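Local atomic coordinates of putative HAD-hydrolase YfnB (Bacillus subtilis, PDB entry 3ED5), a protein that is a putative hydrolase of the haloacid dehalogenase superfamily, possibly acting as a 5'-nucleotidase. Residues A[29-37]-A[90-98]. Residues are numbered along the deposited sequence; the frame is centred on the assembly and turned at random.
Sequences LRLLFEDQN and LEQKYRRFL. With FMT (formic acid), chain B; FMT (formic acid), chain H.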
loop_
_atom_site.group_PDB
_atom_site.type_symbol
_atom_site.label_atom_id
_atom_site.label_comp_id
_atom_site.label_asym_id
_atom_site.label_seq_id
_atom_site.Cartn_x
_atom_site.Cartn_y
_atom_site.Cartn_z
ATOM N N LEU A 29 13.911 -6.856 -6.501
ATOM C CA LEU A 29 15.177 -6.123 -6.713
ATOM C C LEU A 29 16.352 -7.095 -6.910
ATOM O O LEU A 29 17.165 -6.935 -7.843
ATOM C CB LEU A 29 15.478 -5.213 -5.517
ATOM C CG LEU A 29 14.628 -3.960 -5.318
ATOM C CD1 LEU A 29 15.049 -3.316 -4.024
ATOM C CD2 LEU A 29 14.825 -2.954 -6.511
ATOM N N ARG A 30 16.425 -8.115 -6.061
ATOM C CA ARG A 30 17.504 -9.117 -6.205
ATOM C C ARG A 30 17.460 -9.721 -7.600
ATOM O O ARG A 30 18.485 -9.816 -8.268
ATOM C CB ARG A 30 17.437 -10.219 -5.152
ATOM C CG ARG A 30 18.689 -11.151 -5.232
ATOM C CD ARG A 30 18.669 -12.280 -4.204
ATOM N NE ARG A 30 17.413 -13.046 -4.136
ATOM C CZ ARG A 30 17.186 -14.161 -4.839
ATOM N NH1 ARG A 30 16.049 -14.828 -4.704
ATOM N NH2 ARG A 30 18.108 -14.628 -5.682
ATOM N N LEU A 31 16.263 -10.130 -8.037
ATOM C CA LEU A 31 16.115 -10.798 -9.338
ATOM C C LEU A 31 16.364 -9.854 -10.515
ATOM O O LEU A 31 16.946 -10.263 -11.534
ATOM C CB LEU A 31 14.746 -11.479 -9.453
ATOM C CG LEU A 31 14.540 -12.616 -8.456
ATOM C CD1 LEU A 31 13.161 -13.198 -8.624
ATOM C CD2 LEU A 31 15.590 -13.712 -8.623
ATOM N N LEU A 32 15.953 -8.592 -10.365
ATOM C CA LEU A 32 16.218 -7.582 -11.390
ATOM C C LEU A 32 17.739 -7.390 -11.582
ATOM O O LEU A 32 18.238 -7.365 -12.714
ATOM C CB LEU A 32 15.516 -6.239 -11.055
ATOM C CG LEU A 32 15.881 -5.094 -12.019
ATOM C CD1 LEU A 32 15.246 -5.297 -13.402
ATOM C CD2 LEU A 32 15.502 -3.718 -11.438
ATOM N N PHE A 33 18.457 -7.228 -10.480
ATOM C CA PHE A 33 19.914 -7.013 -10.560
ATOM C C PHE A 33 20.695 -8.240 -11.017
ATOM O O PHE A 33 21.717 -8.117 -11.720
ATOM C CB PHE A 33 20.426 -6.450 -9.245
ATOM C CG PHE A 33 20.221 -4.968 -9.130
ATOM C CD1 PHE A 33 18.939 -4.447 -8.960
ATOM C CD2 PHE A 33 21.297 -4.089 -9.231
ATOM C CE1 PHE A 33 18.727 -3.063 -8.887
ATOM C CE2 PHE A 33 21.107 -2.709 -9.162
ATOM C CZ PHE A 33 19.813 -2.188 -8.964
ATOM N N GLU A 34 20.203 -9.418 -10.654
ATOM C CA GLU A 34 20.761 -10.667 -11.190
ATOM C C GLU A 34 20.507 -10.715 -12.701
ATOM O O GLU A 34 21.398 -11.054 -13.458
ATOM C CB GLU A 34 20.140 -11.894 -10.504
ATOM C CG GLU A 34 20.532 -12.070 -9.040
ATOM C CD GLU A 34 20.002 -13.374 -8.418
ATOM O OE1 GLU A 34 19.335 -14.180 -9.113
ATOM O OE2 GLU A 34 20.262 -13.584 -7.218
ATOM N N ASP A 35 19.293 -10.367 -13.134
ATOM C CA ASP A 35 18.943 -10.347 -14.566
ATOM C C ASP A 35 19.920 -9.463 -15.349
ATOM O O ASP A 35 20.380 -9.846 -16.439
ATOM C CB ASP A 35 17.491 -9.874 -14.791
ATOM C CG ASP A 35 17.098 -9.865 -16.273
ATOM O OD1 ASP A 35 16.777 -10.949 -16.801
ATOM O OD2 ASP A 35 17.101 -8.784 -16.911
ATOM N N GLN A 36 20.256 -8.308 -14.773
ATOM C CA GLN A 36 21.126 -7.316 -15.415
ATOM C C GLN A 36 22.610 -7.555 -15.188
ATOM O O GLN A 36 23.427 -6.788 -15.680
ATOM C CB GLN A 36 20.816 -5.932 -14.881
ATOM C CG GLN A 36 19.406 -5.476 -15.211
ATOM C CD GLN A 36 19.188 -5.344 -16.708
ATOM O OE1 GLN A 36 19.744 -4.457 -17.336
ATOM N NE2 GLN A 36 18.383 -6.225 -17.280
ATOM N N ASN A 37 22.935 -8.577 -14.398
ATOM C CA ASN A 37 24.307 -8.870 -13.967
ATOM C C ASN A 37 25.010 -7.677 -13.357
ATOM O O ASN A 37 26.160 -7.410 -13.680
ATOM C CB ASN A 37 25.144 -9.414 -15.124
ATOM C CG ASN A 37 24.526 -10.621 -15.756
ATOM O OD1 ASN A 37 24.201 -11.597 -15.076
ATOM N ND2 ASN A 37 24.334 -10.564 -17.071
ATOM N N LEU A 90 13.590 -1.620 -17.557
ATOM C CA LEU A 90 13.996 -2.153 -16.262
ATOM C C LEU A 90 12.763 -2.328 -15.378
ATOM O O LEU A 90 12.611 -3.335 -14.670
ATOM C CB LEU A 90 15.042 -1.252 -15.586
ATOM C CG LEU A 90 16.462 -1.308 -16.156
ATOM C CD1 LEU A 90 17.177 -0.046 -15.685
ATOM C CD2 LEU A 90 17.193 -2.570 -15.699
ATOM N N GLU A 91 11.858 -1.357 -15.478
ATOM C CA GLU A 91 10.617 -1.411 -14.696
ATOM C C GLU A 91 9.744 -2.593 -15.136
ATOM O O GLU A 91 9.184 -3.299 -14.291
ATOM C CB GLU A 91 9.874 -0.097 -14.819
ATOM C CG GLU A 91 8.339 -0.142 -14.438
ATOM C CD GLU A 91 8.074 -0.538 -12.969
ATOM O OE1 GLU A 91 8.962 -0.478 -12.083
ATOM O OE2 GLU A 91 6.887 -0.863 -12.676
ATOM N N GLN A 92 9.652 -2.828 -16.440
ATOM C CA GLN A 92 8.883 -3.952 -16.927
ATOM C C GLN A 92 9.428 -5.275 -16.352
ATOM O O GLN A 92 8.652 -6.158 -15.946
ATOM C CB GLN A 92 8.909 -3.909 -18.446
ATOM C CG GLN A 92 8.364 -5.084 -19.187
ATOM C CD GLN A 92 8.631 -4.895 -20.693
ATOM O OE1 GLN A 92 7.935 -4.129 -21.363
ATOM N NE2 GLN A 92 9.669 -5.562 -21.211
ATOM N N LYS A 93 10.762 -5.408 -16.284
ATOM C CA LYS A 93 11.364 -6.636 -15.718
ATOM C C LYS A 93 11.115 -6.756 -14.211
ATOM O O LYS A 93 10.736 -7.813 -13.698
ATOM C CB LYS A 93 12.884 -6.692 -16.014
ATOM C CG LYS A 93 13.198 -6.902 -17.477
ATOM C CD LYS A 93 14.689 -6.665 -17.736
ATOM C CE LYS A 93 15.068 -6.965 -19.170
ATOM N NZ LYS A 93 15.916 -8.185 -19.277
ATOM N N TYR A 94 11.326 -5.655 -13.504
ATOM C CA TYR A 94 11.084 -5.575 -12.087
ATOM C C TYR A 94 9.630 -5.926 -11.774
ATOM O O TYR A 94 9.331 -6.696 -10.823
ATOM C CB TYR A 94 11.303 -4.132 -11.650
ATOM C CG TYR A 94 11.050 -3.916 -10.190
ATOM C CD1 TYR A 94 11.897 -4.477 -9.258
ATOM C CD2 TYR A 94 9.966 -3.144 -9.738
ATOM C CE1 TYR A 94 11.733 -4.272 -7.910
ATOM C CE2 TYR A 94 9.791 -2.914 -8.338
ATOM C CZ TYR A 94 10.695 -3.515 -7.448
ATOM O OH TYR A 94 10.647 -3.385 -6.082
ATOM N N ARG A 95 8.749 -5.364 -12.583
ATOM C CA ARG A 95 7.287 -5.501 -12.371
ATOM C C ARG A 95 6.860 -6.984 -12.382
ATOM O O ARG A 95 6.017 -7.427 -11.571
ATOM C CB ARG A 95 6.544 -4.719 -13.489
ATOM C CG ARG A 95 5.006 -4.846 -13.487
ATOM C CD ARG A 95 4.392 -4.237 -12.251
ATOM N NE ARG A 95 4.911 -2.890 -11.885
ATOM C CZ ARG A 95 4.608 -2.259 -10.757
ATOM N NH1 ARG A 95 3.737 -2.803 -9.899
ATOM N NH2 ARG A 95 5.132 -1.063 -10.477
ATOM N N ARG A 96 7.393 -7.735 -13.338
ATOM C CA ARG A 96 7.087 -9.153 -13.442
ATOM C C ARG A 96 7.492 -9.902 -12.165
ATOM O O ARG A 96 6.703 -10.705 -11.634
ATOM C CB ARG A 96 7.704 -9.769 -14.690
ATOM C CG ARG A 96 7.155 -11.145 -14.979
ATOM C CD ARG A 96 7.933 -12.219 -14.251
ATOM N NE ARG A 96 9.202 -12.473 -14.924
ATOM C CZ ARG A 96 9.973 -13.532 -14.700
ATOM N NH1 ARG A 96 9.616 -14.447 -13.792
ATOM N NH2 ARG A 96 11.104 -13.667 -15.385
ATOM N N PHE A 97 8.698 -9.623 -11.664
ATOM C CA PHE A 97 9.162 -10.253 -10.420
ATOM C C PHE A 97 8.376 -9.798 -9.197
ATOM O O PHE A 97 8.065 -10.610 -8.328
ATOM C CB PHE A 97 10.630 -9.958 -10.159
ATOM C CG PHE A 97 11.563 -10.504 -11.211
ATOM C CD1 PHE A 97 11.462 -11.833 -11.639
ATOM C CD2 PHE A 97 12.557 -9.686 -11.748
ATOM C CE1 PHE A 97 12.356 -12.359 -12.608
ATOM C CE2 PHE A 97 13.460 -10.200 -12.717
ATOM C CZ PHE A 97 13.351 -11.532 -13.148
ATOM N N LEU A 98 8.047 -8.512 -9.131
ATOM C CA LEU A 98 7.246 -8.000 -8.033
ATOM C C LEU A 98 5.893 -8.700 -8.024
ATOM O O LEU A 98 5.354 -9.001 -6.943
ATOM C CB LEU A 98 7.022 -6.489 -8.203
ATOM C CG LEU A 98 6.452 -5.734 -7.005
ATOM C CD1 LEU A 98 7.519 -5.702 -5.855
ATOM C CD2 LEU A 98 6.081 -4.318 -7.416
HETATM C C FMT B . 5.425 -0.531 -6.802
HETATM O O1 FMT B . 6.644 -0.563 -6.791
HETATM O O2 FMT B . 4.770 -0.290 -7.800
HETATM C C FMT H . 15.181 -11.456 -1.303
HETATM O O1 FMT H . 14.257 -12.189 -0.944
HETATM O O2 FMT H . 16.146 -11.835 -1.972
#
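F97 lays one face of its ring against L31: the L31 CB sits 3.6 Å from the ring centroid and 9° off the normal, a CH-pi contact, while L31 CD1 comes close to F97 CD1 and CG. On the same ring, CE2 lies 3.8 Å from the backbone N of L32. Replacing F97 with an alanine would strip the ring face from under L31 CB and is likely to open a gap next to the L31-L32 backbone. L32, the next residue along helix 21-35, turns CG anti to its backbone N (chi1 174°), which drops CD1 onto the opposite backbone, 3.5 Å from the carbonyl O of L90 and near CB of K93. Its other methyl, CD2, faces CB of Y94. The Y94 ring in turn takes L29 CD2 at 3.6 Å from its CE1; beyond it lie Y48 and F74, from helices 42-60 and 66-80. Toward the solvent side the contact turns polar. K93 NZ donates to the syn lone pair of D35 OD2 at 2.7 Å, a salt bridge, and Q36 NE2 reaches the anti side of that same oxygen at 2.9 Å; two donors thus grip the one oxygen. The Q36 amide also rests on L90 CD2. The axes of the two short helical segments pass 8.8 Å apart at 136°, roughly antiparallel helix packing in the all-helical cap inserted after the first strand, as in C1-type HAD hydrolases.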